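Putative uncharacterized protein (Emericella nidulans, PDB 3PGB) is a copper amine oxidase that carries copper and a topaquinone cofactor and probably oxidises primary amines to aldehydes. Local coordinates at residues A[106-111]-A[357-361]; A[411-417]-A[441-446]. All blocks are in the same frame, centred on the assembly; numbering follows the deposited sequence.

Contact 1: A[106-111]-A[357-361]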
ATOM      1  N   LEU A 106      29.180 -23.631  -8.189  1.00 19.96           N
ATOM      2  CA  LEU A 106      28.823 -22.410  -8.896  1.00 19.77           C
ATOM      3  C   LEU A 106      29.999 -21.804  -9.646  1.00 19.78           C
ATOM      4  O   LEU A 106      31.124 -21.826  -9.168  1.00 19.68           O
ATOM      5  CB  LEU A 106      28.270 -21.376  -7.914  1.00 19.54           C
ATOM      6  CG  LEU A 106      27.793 -20.047  -8.500  1.00 19.05           C
ATOM      7  CD1 LEU A 106      26.637 -20.262  -9.461  1.00 17.50           C
ATOM      8  CD2 LEU A 106      27.405 -19.090  -7.388  1.00 18.81           C
ATOM      9  N   ILE A 107      29.715 -21.273 -10.830  1.00 19.98           N
ATOM     10  CA  ILE A 107      30.648 -20.435 -11.571  1.00 20.26           C
ATOM     11  C   ILE A 107      29.867 -19.213 -12.019  1.00 20.64           C
ATOM     12  O   ILE A 107      28.869 -19.336 -12.737  1.00 20.82           O
ATOM     13  CB  ILE A 107      31.221 -21.147 -12.809  1.00 20.17           C
ATOM     14  CG1 ILE A 107      31.869 -22.479 -12.424  1.00 20.09           C
ATOM     15  CG2 ILE A 107      32.239 -20.273 -13.485  1.00 20.14           C
ATOM     16  CD1 ILE A 107      32.390 -23.264 -13.612  1.00 20.04           C
ATOM     17  N   GLU A 108      30.306 -18.039 -11.582  1.00 20.95           N
ATOM     18  CA  GLU A 108      29.621 -16.791 -11.906  1.00 21.18           C
ATOM     19  C   GLU A 108      30.615 -15.643 -11.999  1.00 21.34           C
ATOM     20  O   GLU A 108      31.774 -15.792 -11.624  1.00 21.34           O
ATOM     21  CB  GLU A 108      28.570 -16.464 -10.844  1.00 21.16           C
ATOM     22  CG  GLU A 108      29.158 -16.175  -9.456  1.00 21.41           C
ATOM     23  CD  GLU A 108      28.138 -15.642  -8.473  1.00 21.95           C
ATOM     24  OE1 GLU A 108      26.920 -15.759  -8.744  1.00 22.24           O
ATOM     25  OE2 GLU A 108      28.561 -15.103  -7.425  1.00 22.38           O
ATOM     26  N   LEU A 109      30.145 -14.501 -12.493  1.00 21.53           N
ATOM     27  CA  LEU A 109      30.960 -13.302 -12.538  1.00 21.70           C
ATOM     28  C   LEU A 109      31.153 -12.808 -11.124  1.00 22.07           C
ATOM     29  O   LEU A 109      30.189 -12.662 -10.370  1.00 22.02           O
ATOM     30  CB  LEU A 109      30.291 -12.199 -13.368  1.00 21.53           C
ATOM     31  CG  LEU A 109      31.051 -10.866 -13.452  1.00 21.18           C
ATOM     32  CD1 LEU A 109      32.320 -11.022 -14.274  1.00 20.61           C
ATOM     33  CD2 LEU A 109      30.172  -9.754 -14.027  1.00 20.79           C
ATOM     34  N   HIS A 110      32.402 -12.560 -10.757  1.00 22.51           N
ATOM     35  CA  HIS A 110      32.670 -11.829  -9.539  1.00 22.92           C
ATOM     36  C   HIS A 110      32.369 -10.380  -9.861  1.00 23.08           C
ATOM     37  O   HIS A 110      32.960  -9.825 -10.779  1.00 23.39           O
ATOM     38  CB  HIS A 110      34.123 -11.987  -9.108  1.00 22.95           C
ATOM     39  CG  HIS A 110      34.491 -11.144  -7.931  1.00 23.12           C
ATOM     40  ND1 HIS A 110      34.160 -11.485  -6.638  1.00 23.48           N
ATOM     41  CD2 HIS A 110      35.156  -9.969  -7.851  1.00 23.18           C
ATOM     42  CE1 HIS A 110      34.611 -10.561  -5.812  1.00 23.83           C
ATOM     43  NE2 HIS A 110      35.221  -9.630  -6.522  1.00 24.31           N
ATOM     44  N   ARG A 111      31.440  -9.774  -9.129  1.00 23.35           N
ATOM     45  CA  ARG A 111      31.097  -8.371  -9.368  1.00 23.52           C
ATOM     46  C   ARG A 111      32.242  -7.470  -8.947  1.00 23.68           C
ATOM     47  O   ARG A 111      32.816  -7.655  -7.873  1.00 23.75           O
ATOM     48  CB  ARG A 111      29.819  -7.974  -8.636  1.00 23.44           C
ATOM     49  CG  ARG A 111      28.574  -8.332  -9.404  1.00 23.74           C
ATOM     50  CD  ARG A 111      27.336  -8.234  -8.541  1.00 24.33           C
ATOM     51  NE  ARG A 111      26.188  -8.871  -9.186  1.00 24.49           N
ATOM     52  CZ  ARG A 111      25.020  -9.107  -8.596  1.00 24.00           C
ATOM     53  NH1 ARG A 111      24.816  -8.753  -7.333  1.00 24.08           N
ATOM     54  NH2 ARG A 111      24.048  -9.703  -9.276  1.00 24.12           N
ATOM     55  N   ALA A 357      21.225  -6.701 -13.563  1.00 12.83           N
ATOM     56  CA  ALA A 357      22.174  -7.748 -13.193  1.00 12.87           C
ATOM     57  C   ALA A 357      21.402  -8.937 -12.651  1.00 13.11           C
ATOM     58  O   ALA A 357      20.253  -8.796 -12.238  1.00 13.02           O
ATOM     59  CB  ALA A 357      23.153  -7.237 -12.167  1.00 12.83           C
ATOM     60  N   PHE A 358      22.028 -10.108 -12.658  1.00 13.66           N
ATOM     61  CA  PHE A 358      21.342 -11.330 -12.250  1.00 14.31           C
ATOM     62  C   PHE A 358      22.314 -12.411 -11.793  1.00 14.85           C
ATOM     63  O   PHE A 358      23.228 -12.768 -12.530  1.00 15.30           O
ATOM     64  CB  PHE A 358      20.508 -11.860 -13.417  1.00 14.33           C
ATOM     65  CG  PHE A 358      19.468 -12.862 -13.017  1.00 14.10           C
ATOM     66  CD1 PHE A 358      19.745 -14.217 -13.038  1.00 14.56           C
ATOM     67  CD2 PHE A 358      18.208 -12.447 -12.633  1.00 14.35           C
ATOM     68  CE1 PHE A 358      18.779 -15.146 -12.671  1.00 14.71           C
ATOM     69  CE2 PHE A 358      17.239 -13.364 -12.266  1.00 14.61           C
ATOM     70  CZ  PHE A 358      17.521 -14.715 -12.291  1.00 14.55           C
ATOM     71  N   ASN A 359      22.115 -12.937 -10.586  1.00 15.41           N
ATOM     72  CA  ASN A 359      22.930 -14.056 -10.103  1.00 15.84           C
ATOM     73  C   ASN A 359      22.103 -15.211  -9.550  1.00 16.17           C
ATOM     74  O   ASN A 359      20.881 -15.121  -9.453  1.00 16.45           O
ATOM     75  CB  ASN A 359      23.987 -13.582  -9.088  1.00 15.84           C
ATOM     76  CG  ASN A 359      23.389 -12.983  -7.835  1.00 16.15           C
ATOM     77  OD1 ASN A 359      22.264 -13.304  -7.437  1.00 17.59           O
ATOM     78  ND2 ASN A 359      24.153 -12.107  -7.194  1.00 15.86           N
ATOM     79  N   ARG A 360      22.790 -16.306  -9.233  1.00 16.78           N
ATOM     80  CA  ARG A 360      22.186 -17.514  -8.666  1.00 17.13           C
ATOM     81  C   ARG A 360      21.602 -17.269  -7.270  1.00 17.29           C
ATOM     82  O   ARG A 360      20.519 -17.748  -6.957  1.00 17.48           O
ATOM     83  CB  ARG A 360      23.230 -18.664  -8.671  1.00 17.29           C
ATOM     84  CG  ARG A 360      23.370 -19.544  -7.401  1.00 18.18           C
ATOM     85  CD  ARG A 360      22.241 -20.520  -7.250  1.00 19.63           C
ATOM     86  NE  ARG A 360      22.555 -21.704  -6.439  1.00 20.65           N
ATOM     87  CZ  ARG A 360      22.618 -21.741  -5.106  1.00 21.26           C
ATOM     88  NH1 ARG A 360      22.454 -20.653  -4.367  1.00 21.47           N
ATOM     89  NH2 ARG A 360      22.870 -22.892  -4.503  1.00 22.80           N
ATOM     90  N   ASP A 361      22.306 -16.511  -6.437  1.00 17.62           N
ATOM     91  CA  ASP A 361      21.905 -16.358  -5.036  1.00 17.84           C
ATOM     92  C   ASP A 361      20.619 -15.553  -4.870  1.00 18.05           C
ATOM     93  O   ASP A 361      19.666 -16.035  -4.254  1.00 18.53           O
ATOM     94  CB  ASP A 361      23.015 -15.703  -4.214  1.00 17.76           C
ATOM     95  CG  ASP A 361      24.284 -16.539  -4.153  1.00 17.77           C
ATOM     96  OD1 ASP A 361      24.231 -17.759  -4.443  1.00 15.29           O
ATOM     97  OD2 ASP A 361      25.341 -15.961  -3.795  1.00 17.41           O
TER
HETATM   98  O   HOH W   1      27.075 -12.309  -7.752  1.00 19.93           O
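Asn359 ND2 lies over one face of the Arg111 guanidinium, 3.2 Å from Arg111 NH2, with the amide and guanidinium planes only 17° apart. Both are donors and no hydrogen bond forms; the amide nitrogen simply packs over the guanidinium face. The Arg111 chain runs extended from CG to NE, and this reach carries NH2 on to Ala357 CB at 3.9 Å. One water links the strands: it accepts from Asn359 ND2 (3.0 Å) and donates to Glu108 OE2 (3.2 Å). With chi1 close to +60° in each (65° and 63°), the Glu108 carboxylate and the Asn359 amide run alongside each other and can share this water. Glu108 OE2 is also hydrogen-bonded to His133 ND1, and Asn359 OD1 to the backbone N of Thr362. Leu106 CD1 meets Arg360 CB at 3.8 Å, while the bent Arg360 chain brings Arg360 NH1 to Asp361 OD1, a salt bridge of 3.4 Å. Asp361 OD1 also pairs with Arg135. No hydrogen bond joins the two segments directly. This is side-chain packing between separate sheets: the edge of an N-terminal antiparallel sheet rests on the end of a hairpin strand in the copper amine oxidase catalytic domain.

Contact 2: A[411-417]-A[441-446]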
ATOM      1  N   TYR A 411      15.283 -20.652  -9.787  1.00 19.98           N
ATOM      2  CA  TYR A 411      13.837 -20.829  -9.814  1.00 20.16           C
ATOM      3  C   TYR A 411      13.114 -19.579 -10.307  1.00 20.01           C
ATOM      4  O   TYR A 411      11.944 -19.379 -10.006  1.00 19.92           O
ATOM      5  CB  TYR A 411      13.345 -21.240  -8.426  1.00 20.19           C
ATOM      6  CG  TYR A 411      14.135 -22.391  -7.858  1.00 20.74           C
ATOM      7  CD1 TYR A 411      13.937 -23.689  -8.317  1.00 21.91           C
ATOM      8  CD2 TYR A 411      15.099 -22.183  -6.884  1.00 21.53           C
ATOM      9  CE1 TYR A 411      14.670 -24.750  -7.813  1.00 22.25           C
ATOM     10  CE2 TYR A 411      15.841 -23.235  -6.369  1.00 21.99           C
ATOM     11  CZ  TYR A 411      15.618 -24.516  -6.839  1.00 22.57           C
ATOM     12  OH  TYR A 411      16.341 -25.566  -6.334  1.00 24.03           O
ATOM     13  N   ALA A 412      13.816 -18.752 -11.075  1.00 20.05           N
ATOM     14  CA  ALA A 412      13.198 -17.611 -11.748  1.00 20.15           C
ATOM     15  C   ALA A 412      12.633 -18.077 -13.099  1.00 20.19           C
ATOM     16  O   ALA A 412      13.110 -17.669 -14.156  1.00 20.04           O
ATOM     17  CB  ALA A 412      14.211 -16.490 -11.936  1.00 19.96           C
ATOM     18  N   PHE A 413      11.609 -18.928 -13.045  1.00 20.23           N
ATOM     19  CA  PHE A 413      11.075 -19.598 -14.228  1.00 20.44           C
ATOM     20  C   PHE A 413      10.418 -18.636 -15.219  1.00 20.25           C
ATOM     21  O   PHE A 413      10.166 -17.478 -14.908  1.00 20.02           O
ATOM     22  CB  PHE A 413      10.043 -20.652 -13.821  1.00 20.68           C
ATOM     23  CG  PHE A 413      10.600 -21.761 -12.975  1.00 22.10           C
ATOM     24  CD1 PHE A 413      11.688 -22.508 -13.407  1.00 23.50           C
ATOM     25  CD2 PHE A 413      10.018 -22.076 -11.751  1.00 23.33           C
ATOM     26  CE1 PHE A 413      12.194 -23.544 -12.628  1.00 24.53           C
ATOM     27  CE2 PHE A 413      10.517 -23.111 -10.966  1.00 23.76           C
ATOM     28  CZ  PHE A 413      11.601 -23.845 -11.402  1.00 24.26           C
ATOM     29  N   GLU A 414      10.143 -19.136 -16.421  1.00 20.20           N
ATOM     30  CA  GLU A 414       9.461 -18.348 -17.447  1.00 20.10           C
ATOM     31  C   GLU A 414       8.089 -17.907 -16.929  1.00 19.75           C
ATOM     32  O   GLU A 414       7.394 -18.674 -16.270  1.00 19.70           O
ATOM     33  CB  GLU A 414       9.323 -19.168 -18.739  1.00 20.13           C
ATOM     34  CG  GLU A 414       8.546 -18.488 -19.876  1.00 20.31           C
ATOM     35  CD  GLU A 414       8.628 -19.254 -21.194  1.00 20.59           C
ATOM     36  OE1 GLU A 414       9.004 -20.450 -21.181  1.00 21.00           O
ATOM     37  OE2 GLU A 414       8.301 -18.664 -22.245  1.00 20.09           O
ATOM     38  N   LEU A 415       7.723 -16.663 -17.223  1.00 19.50           N
ATOM     39  CA  LEU A 415       6.449 -16.092 -16.786  1.00 19.36           C
ATOM     40  C   LEU A 415       5.325 -16.480 -17.743  1.00 19.38           C
ATOM     41  O   LEU A 415       5.563 -16.695 -18.933  1.00 19.78           O
ATOM     42  CB  LEU A 415       6.564 -14.568 -16.719  1.00 19.18           C
ATOM     43  CG  LEU A 415       7.671 -14.035 -15.808  1.00 19.08           C
ATOM     44  CD1 LEU A 415       7.717 -12.517 -15.845  1.00 18.60           C
ATOM     45  CD2 LEU A 415       7.469 -14.524 -14.380  1.00 18.93           C
ATOM     46  N   LEU A 416       4.103 -16.582 -17.229  1.00 19.28           N
ATOM     47  CA  LEU A 416       2.943 -16.767 -18.095  1.00 19.10           C
ATOM     48  C   LEU A 416       2.553 -15.403 -18.637  1.00 19.00           C
ATOM     49  O   LEU A 416       2.149 -14.516 -17.883  1.00 18.83           O
ATOM     50  CB  LEU A 416       1.771 -17.400 -17.346  1.00 19.21           C
ATOM     51  CG  LEU A 416       1.967 -18.831 -16.835  1.00 19.56           C
ATOM     52  CD1 LEU A 416       0.639 -19.397 -16.361  1.00 19.80           C
ATOM     53  CD2 LEU A 416       2.569 -19.748 -17.901  1.00 20.39           C
ATOM     54  N   LYS A 417       2.686 -15.238 -19.949  1.00 18.93           N
ATOM     55  CA  LYS A 417       2.424 -13.955 -20.594  1.00 18.79           C
ATOM     56  C   LYS A 417       0.948 -13.620 -20.516  1.00 18.52           C
ATOM     57  O   LYS A 417       0.107 -14.489 -20.686  1.00 18.31           O
ATOM     58  CB  LYS A 417       2.891 -13.981 -22.046  1.00 18.74           C
ATOM     59  CG  LYS A 417       4.392 -14.071 -22.176  1.00 18.99           C
ATOM     60  CD  LYS A 417       4.839 -14.506 -23.555  1.00 19.56           C
ATOM     61  CE  LYS A 417       6.352 -14.469 -23.654  1.00 20.09           C
ATOM     62  NZ  LYS A 417       6.902 -15.759 -24.133  1.00 21.25           N
ATOM     63  N   HIS A 441      16.330 -19.483 -18.472  1.00 22.93           N
ATOM     64  CA  HIS A 441      14.899 -19.308 -18.267  1.00 23.04           C
ATOM     65  C   HIS A 441      14.413 -18.280 -19.274  1.00 22.86           C
ATOM     66  O   HIS A 441      14.666 -17.080 -19.121  1.00 22.80           O
ATOM     67  CB  HIS A 441      14.601 -18.813 -16.849  1.00 23.28           C
ATOM     68  CG  HIS A 441      14.894 -19.819 -15.782  1.00 23.97           C
ATOM     69  ND1 HIS A 441      14.469 -21.131 -15.859  1.00 24.95           N
ATOM     70  CD2 HIS A 441      15.557 -19.704 -14.607  1.00 23.89           C
ATOM     71  CE1 HIS A 441      14.865 -21.782 -14.779  1.00 24.95           C
ATOM     72  NE2 HIS A 441      15.522 -20.937 -14.001  1.00 24.98           N
ATOM     73  N   VAL A 442      13.721 -18.753 -20.306  1.00 22.61           N
ATOM     74  CA  VAL A 442      13.271 -17.884 -21.380  1.00 22.30           C
ATOM     75  C   VAL A 442      12.165 -16.982 -20.865  1.00 21.93           C
ATOM     76  O   VAL A 442      11.257 -17.454 -20.200  1.00 21.98           O
ATOM     77  CB  VAL A 442      12.746 -18.695 -22.583  1.00 22.39           C
ATOM     78  CG1 VAL A 442      12.133 -17.767 -23.636  1.00 22.15           C
ATOM     79  CG2 VAL A 442      13.865 -19.525 -23.182  1.00 22.24           C
ATOM     80  N   ASP A 443      12.255 -15.690 -21.164  1.00 21.50           N
ATOM     81  CA  ASP A 443      11.205 -14.743 -20.814  1.00 21.18           C
ATOM     82  C   ASP A 443      10.823 -14.877 -19.342  1.00 20.93           C
ATOM     83  O   ASP A 443       9.670 -15.162 -18.997  1.00 20.75           O
ATOM     84  CB  ASP A 443       9.987 -14.946 -21.716  1.00 21.23           C
ATOM     85  CG  ASP A 443      10.308 -14.753 -23.190  1.00 21.43           C
ATOM     86  OD1 ASP A 443       9.562 -15.299 -24.030  1.00 22.23           O
ATOM     87  OD2 ASP A 443      11.294 -14.059 -23.516  1.00 21.33           O
ATOM     88  N   SER A 444      11.821 -14.679 -18.487  1.00 20.60           N
ATOM     89  CA  SER A 444      11.642 -14.731 -17.039  1.00 20.26           C
ATOM     90  C   SER A 444      11.656 -13.338 -16.397  1.00 19.87           C
ATOM     91  O   SER A 444      11.150 -13.175 -15.298  1.00 20.21           O
ATOM     92  CB  SER A 444      12.708 -15.624 -16.409  1.00 20.24           C
ATOM     93  OG  SER A 444      13.951 -15.475 -17.066  1.00 20.36           O
ATOM     94  N   LEU A 445      12.246 -12.348 -17.062  1.00 19.21           N
ATOM     95  CA  LEU A 445      12.062 -10.948 -16.669  1.00 18.89           C
ATOM     96  C   LEU A 445      11.000 -10.343 -17.575  1.00 18.47           C
ATOM     97  O   LEU A 445      10.874 -10.739 -18.735  1.00 18.56           O
ATOM     98  CB  LEU A 445      13.350 -10.139 -16.820  1.00 18.76           C
ATOM     99  CG  LEU A 445      14.513 -10.435 -15.877  1.00 19.41           C
ATOM    100  CD1 LEU A 445      15.733  -9.603 -16.265  1.00 19.19           C
ATOM    101  CD2 LEU A 445      14.129 -10.181 -14.419  1.00 19.90           C
ATOM    102  N   CYS A 446      10.237  -9.388 -17.056  1.00 17.69           N
ATOM    103  CA  CYS A 446       9.354  -8.610 -17.910  1.00 17.20           C
ATOM    104  C   CYS A 446       9.485  -7.118 -17.629  1.00 16.70           C
ATOM    105  O   CYS A 446       9.859  -6.697 -16.526  1.00 16.72           O
ATOM    106  CB  CYS A 446       7.902  -9.091 -17.796  1.00 17.28           C
ATOM    107  SG  CYS A 446       7.033  -8.649 -16.298  1.00 17.21           S
TER
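Phe413 directs its ring edge at the face of His441, an offset edge-to-face pair with planes 81° apart. Phe413 CA also lies over the imidazole face, 4.2 Å from the ring centroid, as a CH-pi contact. His441 NE2 is hydrogen-bonded to Pro410 O, which helps fix the turn of the ring. Packing stays tight beyond this face. Ala412 is the centre of an inverse gamma turn, and its O lies 3.1 Å from Ser444 CB. Ser444 OG donates to His441 O (2.7 Å) from above the carbonyl plane. A nearly straight bond from Leu415 N to Asp443 O (3.0 Å, 172°) ties the backbones, and Leu415 CD1 packs on Cys446 CB at 3.9 Å. Lys417 and Asp443, on the more open side, are partly exposed, while Glu414 is buried. Lys417, bent at its last torsion (chi4 127°), brings NZ to Asp443 OD1 at 2.7 Å, a salt bridge met on the anti side and tilted out of the carboxylate plane. The salt bridge from Lys417 NZ to Glu414 OE2 is long, at 3.7 Å. Glu414 OE1 is held by Gly775 N. Loop 411-417 lies against strand 437-451, which pairs with 426-434 and 464-479; Phe413 and Leu416 touch Ser460 and Val467 of the second subunit.

How the contacts relate
From the N terminus, the chain first runs through strand 102-110. It then passes through the rest of the N-terminal sheet and the five-stranded sheet 219-284. Contact 1 closes this long excursion when strand 352-359 comes back against 106-111, 246 residues later. Contact 2 opens only after that. It closes a short loop, in which the chain leaves 411-417, forms strand 426-434 and turns back into 437-451. The two contacts therefore follow in series and neither nest nor cross. Contact 1 ties the N-terminal sheet to the catalytic domain, whereas contact 2 stays within that domain. They meet where Phe358 CZ packs on Ala412 CB at 3.8 Å, although their centres are 18 Å apart.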